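Local coordinates for protein Thf1 (Thermosynechococcus elongatus, PDB 5MJR) that may take part in photosynthetic membrane biogenesis and associates with the FtsH protease complex involved in photosystem II repair in cyanobacteria, at residues D111-S114 against W115-Y118; P135-P138 against L139-L142; L156-F159 against L160-L163. All blocks are in the same frame, centred on the assembly; numbering follows the deposited sequence.

Interaction 1: D111-S114 against W115-Y118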
# COMPACT_ATOMS: atom_id res chain seq x y z
N ASP A 111 -1.15 -8.68 -7.39
CA ASP A 111 -0.85 -7.33 -7.87
C ASP A 111 0.36 -6.85 -7.15
O ASP A 111 1.26 -6.19 -7.77
CB ASP A 111 -2.00 -6.37 -7.73
CG ASP A 111 -2.96 -6.43 -8.90
OD1 ASP A 111 -2.60 -6.92 -10.00
OD2 ASP A 111 -4.09 -5.97 -8.75
N ALA A 112 0.48 -7.03 -5.85
CA ALA A 112 1.71 -6.57 -5.12
C ALA A 112 2.93 -7.30 -5.73
O ALA A 112 3.99 -6.66 -5.90
CB ALA A 112 1.51 -6.82 -3.65
N ALA A 113 2.81 -8.59 -5.90
CA ALA A 113 3.95 -9.39 -6.39
C ALA A 113 4.36 -8.98 -7.81
O ALA A 113 5.50 -9.20 -8.24
CB ALA A 113 3.62 -10.88 -6.33
N SER A 114 3.41 -8.48 -8.60
CA SER A 114 3.68 -8.11 -10.02
C SER A 114 4.75 -7.03 -10.13
O SER A 114 5.33 -6.87 -11.21
CB SER A 114 2.41 -7.71 -10.76
OG SER A 114 1.89 -6.46 -10.38
N TRP A 115 4.99 -6.27 -9.07
CA TRP A 115 6.05 -5.26 -9.09
C TRP A 115 7.45 -5.86 -9.05
O TRP A 115 8.43 -5.13 -9.32
CB TRP A 115 5.78 -4.28 -7.96
CG TRP A 115 4.57 -3.45 -8.08
CD1 TRP A 115 3.31 -3.76 -7.61
CD2 TRP A 115 4.44 -2.18 -8.66
NE1 TRP A 115 2.45 -2.77 -7.85
CE2 TRP A 115 3.09 -1.75 -8.51
CE3 TRP A 115 5.30 -1.33 -9.32
CZ2 TRP A 115 2.61 -0.53 -8.95
CZ3 TRP A 115 4.87 -0.13 -9.78
CH2 TRP A 115 3.52 0.26 -9.63
N GLN A 116 7.56 -7.12 -8.65
CA GLN A 116 8.88 -7.74 -8.55
C GLN A 116 9.57 -7.89 -9.88
O GLN A 116 10.79 -8.06 -9.94
CB GLN A 116 8.79 -9.05 -7.83
CG GLN A 116 8.42 -8.89 -6.34
CD GLN A 116 8.06 -10.11 -5.65
OE1 GLN A 116 8.46 -11.18 -6.02
NE2 GLN A 116 7.22 -9.97 -4.55
N GLN A 117 8.81 -7.77 -10.99
CA GLN A 117 9.45 -7.85 -12.29
C GLN A 117 10.40 -6.68 -12.51
O GLN A 117 11.25 -6.80 -13.38
CB GLN A 117 8.45 -7.85 -13.39
CG GLN A 117 7.66 -6.59 -13.50
CD GLN A 117 6.58 -6.63 -14.50
OE1 GLN A 117 5.34 -6.85 -14.15
NE2 GLN A 117 6.98 -6.51 -15.70
N TYR A 118 10.33 -5.63 -11.72
CA TYR A 118 11.25 -4.46 -11.83
C TYR A 118 12.51 -4.59 -11.03
O TYR A 118 13.32 -3.66 -11.03
CB TYR A 118 10.50 -3.15 -11.59
CG TYR A 118 9.28 -3.01 -12.46
CD1 TYR A 118 9.33 -2.80 -13.82
CD2 TYR A 118 7.97 -3.09 -11.92
CE1 TYR A 118 8.25 -2.71 -14.60
CE2 TYR A 118 6.89 -2.99 -12.70
CZ TYR A 118 7.00 -2.81 -14.07
OH TYR A 118 5.84 -2.76 -14.83
O HOH W 1 6.03 -7.08 -4.10
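The W115 indole meets the A112 carbonyl at its edge, in the ring plane: CD1 of W115 lies 3.4 Å from O of A112. D111 O approaches the same carbon obliquely, at 3.2 Å from W115 CD1. The Y118 ring has CG of Q117 over the centre of one face, 3.7 Å above the plane. CG of W115 stands beside its own backbone N (chi1 -66°), which turns the indole back along the preceding turn of chain. Its NE1 bonds to P67 O, and its ring meets F159.

S114 OG turns back to the carbonyl three residues earlier, donating to D111 O over 2.7 Å, tilted 24° from the carbonyl plane. S114 N adds a weak bond to the same oxygen.

The next rungs are also three residues apart. W115 N reaches A112 O in a weak bond. Q116 N donates to A113 O over 3.0 Å, from well above the carbonyl plane. A water joins the Q116 side chain to the helix: it donates to A112 O at 2.8 Å and accepts from Q116 NE2 at 3.2 Å. A112 O therefore serves both the water and the weak bond.

Y118 OH bonds to S136 OG and L139 N. This arrangement is the C-terminal part of helix 105-113 passing into 3-10 geometry, with i+3 to i bonds and a serine hydroxyl returned to a backbone carbonyl.

Interaction 2: P135-P138 against L139-L142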
# COMPACT_ATOMS: atom_id res chain seq x y z
N PRO A 135 3.87 2.66 -20.64
CA PRO A 135 4.56 1.77 -19.70
C PRO A 135 3.79 0.49 -19.53
O PRO A 135 2.53 0.52 -19.55
CB PRO A 135 4.58 2.56 -18.40
CG PRO A 135 3.47 3.58 -18.57
CD PRO A 135 3.40 3.87 -20.03
N SER A 136 4.58 -0.56 -19.24
CA SER A 136 4.01 -1.82 -18.84
C SER A 136 3.21 -1.78 -17.52
O SER A 136 3.43 -0.86 -16.76
CB SER A 136 5.25 -2.84 -18.69
OG SER A 136 6.15 -2.53 -17.53
N ALA A 137 2.35 -2.76 -17.32
CA ALA A 137 1.67 -2.94 -16.01
C ALA A 137 2.58 -3.81 -15.14
O ALA A 137 3.14 -4.80 -15.59
CB ALA A 137 0.32 -3.60 -16.18
N PRO A 138 2.69 -3.44 -13.85
CA PRO A 138 1.94 -2.41 -13.12
C PRO A 138 2.57 -1.02 -13.06
O PRO A 138 1.99 -0.12 -12.46
CB PRO A 138 1.86 -2.99 -11.71
CG PRO A 138 3.20 -3.69 -11.58
CD PRO A 138 3.34 -4.38 -12.94
N LEU A 139 3.73 -0.83 -13.74
CA LEU A 139 4.35 0.49 -13.68
C LEU A 139 3.41 1.62 -14.11
O LEU A 139 3.48 2.75 -13.65
CB LEU A 139 5.63 0.45 -14.56
CG LEU A 139 6.41 1.75 -14.63
CD1 LEU A 139 6.90 2.30 -13.30
CD2 LEU A 139 7.54 1.59 -15.60
N ASN A 140 2.53 1.29 -15.10
CA ASN A 140 1.56 2.24 -15.55
C ASN A 140 0.66 2.89 -14.47
O ASN A 140 0.15 3.98 -14.64
CB ASN A 140 0.64 1.67 -16.64
CG ASN A 140 -0.24 0.51 -16.14
OD1 ASN A 140 0.12 -0.28 -15.30
ND2 ASN A 140 -1.46 0.45 -16.74
N SER A 141 0.50 2.15 -13.35
CA SER A 141 -0.24 2.63 -12.23
C SER A 141 0.40 3.78 -11.47
O SER A 141 -0.23 4.41 -10.66
CB SER A 141 -0.62 1.49 -11.26
OG SER A 141 0.42 1.01 -10.52
N LEU A 142 1.69 4.09 -11.77
CA LEU A 142 2.25 5.33 -11.26
C LEU A 142 1.66 6.55 -11.92
O LEU A 142 1.74 7.68 -11.34
CB LEU A 142 3.74 5.35 -11.47
CG LEU A 142 4.56 4.38 -10.65
CD1 LEU A 142 6.05 4.78 -10.75
CD2 LEU A 142 4.19 4.08 -9.28
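N140 N bonds back to S136 O at 2.9 Å, round a bend made by the cis peptide before P138, and 139-142 runs on as a 3-10 segment.

P138 O is gripped twice by S141. S141 N donates over 2.9 Å from above the carbonyl plane, 45° out of it. S141 OG donates over 2.7 Å and lies in the plane, with a C=O...donor angle of 157°. The hydroxyl sits between its own backbone N and carbonyl carbon (chi1 73°), and that places it beside the NH for this double grip.

P135 and N140 side chains cross at about a right angle. CG of the P135 ring lies 3.9 Å from CB of N140. The N140 amide folds over the turn instead of pointing outward: its OD1 comes to 3.2 Å from A137 CA and 3.4 Å from A137 CB. P135 CB also touches L139 CD2 at 4.2 Å, an apolar contact. L139 packs on I126 and L130 of helix 123-131 and on F159.

The CB of S136 is directed away from 139-142, and its OG bonds to E129. P138 packs on S114, Q117 and Y118. The arrangement is a type VIa (cis-proline) beta turn over S136-L139 that leads into a short 3-10 segment, in the connection between helices 123-131 and 150-162.

Interaction 3: L156-F159 against L160-L163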
# COMPACT_ATOMS: atom_id res chain seq x y z
N LEU A 156 4.38 3.28 -3.66
CA LEU A 156 5.52 3.81 -4.44
C LEU A 156 6.85 3.44 -3.77
O LEU A 156 7.76 2.98 -4.42
CB LEU A 156 5.39 5.30 -4.64
CG LEU A 156 6.50 5.96 -5.39
CD1 LEU A 156 6.62 5.50 -6.83
CD2 LEU A 156 6.46 7.45 -5.32
N TYR A 157 6.94 3.63 -2.47
CA TYR A 157 8.17 3.31 -1.75
C TYR A 157 8.54 1.85 -1.88
O TYR A 157 9.72 1.50 -2.13
CB TYR A 157 8.00 3.73 -0.29
CG TYR A 157 9.28 3.49 0.46
CD1 TYR A 157 10.35 4.34 0.44
CD2 TYR A 157 9.36 2.40 1.32
CE1 TYR A 157 11.44 4.12 1.25
CE2 TYR A 157 10.48 2.14 2.11
CZ TYR A 157 11.53 2.99 2.03
OH TYR A 157 12.62 2.75 2.85
N ALA A 158 7.55 0.97 -1.76
CA ALA A 158 7.84 -0.46 -1.92
C ALA A 158 8.33 -0.82 -3.29
O ALA A 158 9.23 -1.63 -3.45
CB ALA A 158 6.60 -1.30 -1.56
N PHE A 159 7.74 -0.17 -4.31
CA PHE A 159 8.29 -0.35 -5.66
C PHE A 159 9.71 0.14 -5.77
O PHE A 159 10.55 -0.59 -6.34
CB PHE A 159 7.36 0.40 -6.62
CG PHE A 159 8.00 0.73 -7.95
CD1 PHE A 159 8.51 -0.28 -8.78
CD2 PHE A 159 8.14 2.01 -8.38
CE1 PHE A 159 9.10 0.03 -10.00
CE2 PHE A 159 8.78 2.33 -9.59
CZ PHE A 159 9.25 1.33 -10.36
N LEU A 160 9.98 1.30 -5.24
CA LEU A 160 11.32 1.86 -5.38
C LEU A 160 12.33 0.95 -4.70
O LEU A 160 13.50 0.89 -5.15
CB LEU A 160 11.34 3.28 -4.82
CG LEU A 160 10.57 4.32 -5.59
CD1 LEU A 160 10.50 5.60 -4.82
CD2 LEU A 160 11.01 4.48 -7.02
N GLN A 161 11.93 0.32 -3.61
CA GLN A 161 12.80 -0.63 -2.96
C GLN A 161 13.24 -1.85 -3.83
O GLN A 161 14.27 -2.41 -3.50
CB GLN A 161 12.20 -1.11 -1.71
CG GLN A 161 12.12 -0.13 -0.56
CD GLN A 161 11.56 -0.76 0.73
OE1 GLN A 161 10.38 -1.11 0.83
NE2 GLN A 161 12.39 -0.91 1.70
N GLU A 162 12.45 -2.19 -4.87
CA GLU A 162 12.81 -3.27 -5.77
C GLU A 162 13.92 -2.87 -6.65
O GLU A 162 14.58 -3.74 -7.16
CB GLU A 162 11.66 -3.65 -6.74
CG GLU A 162 10.49 -4.26 -6.06
CD GLU A 162 10.67 -5.65 -5.53
OE1 GLU A 162 11.55 -6.43 -5.99
OE2 GLU A 162 9.87 -5.93 -4.65
N LEU A 163 14.03 -1.59 -6.95
CA LEU A 163 15.00 -1.11 -7.93
C LEU A 163 16.43 -1.21 -7.34
O LEU A 163 16.70 -1.66 -6.22
CB LEU A 163 14.67 0.36 -8.34
CG LEU A 163 13.29 0.58 -8.89
CD1 LEU A 163 13.11 2.01 -9.23
CD2 LEU A 163 13.00 -0.28 -10.09
O HOH W 2 9.63 -3.97 -2.20
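F159 touches two leucines of the following turn with different parts of its ring. CD2 of F159 meets CD2 of L160 at 4.0 Å, and CE1 of F159 meets CD2 of L163 at 3.9 Å. CG of F159 is anti to its backbone N (chi1 160°), which sends the ring out from the helix. Both leucines come in to it at a slant. One turn back, L156 CG packs on L160 CD1 at 4.1 Å.

Y157 and Q161 meet in a CH-pi contact. CG of Q161 lies over one face of the ring, 4.2 Å from its centroid and offset toward the rim. The amide carries on above the same face and out past the rim, with CD of Q161 3.4 Å from CE2 of Y157. Ring and amide planes are 33° apart.

Backbone bonds set these side chains in place. L160 N donates to L156 O and Q161 N to Y157 O, both about 2.9 Å. The next bond spans three residues instead of four: E162 N to F159 O, 2.9 Å, from 56° out of the carbonyl plane. It is a 3-10-like step at the end of the helix. E162 OE1 bonds to Q119.

Farther out, F159 packs on L142 and L71, and L160 on helices 166-169 and 171-178. Cutting F159 back to an alanine would probably open a gap between L160, L163 and the W115 indole and leave CD2 of both leucines without the ring they rest on.

The leucine and F159 contacts are apolar and carry no directional bond. E162 N goes to F159 O and not to A158 O, so a water supplies A158 O with a donor and also donates to E162 OE2, linking the helix end to its own side chain.

The three contacts follow one another along the chain, and none nests in or crosses another. Each closes only a local turn. Interaction 1 ends helix 105-113, interaction 2 turns the chain between helices 123-131 and 150-162, and interaction 3 lies at the end of helix 150-162. They meet in space. Residues 115-118 touch 135-142 through polar bonds from the Y118 hydroxyl and through packing of W115 on S141. W115 and Y118 also pack on F159. From the other loop L139 and L142 reach F159, and L142 also L156. Together they tie both loops to helix 150-162, with helix 67-80 touching all three contacts.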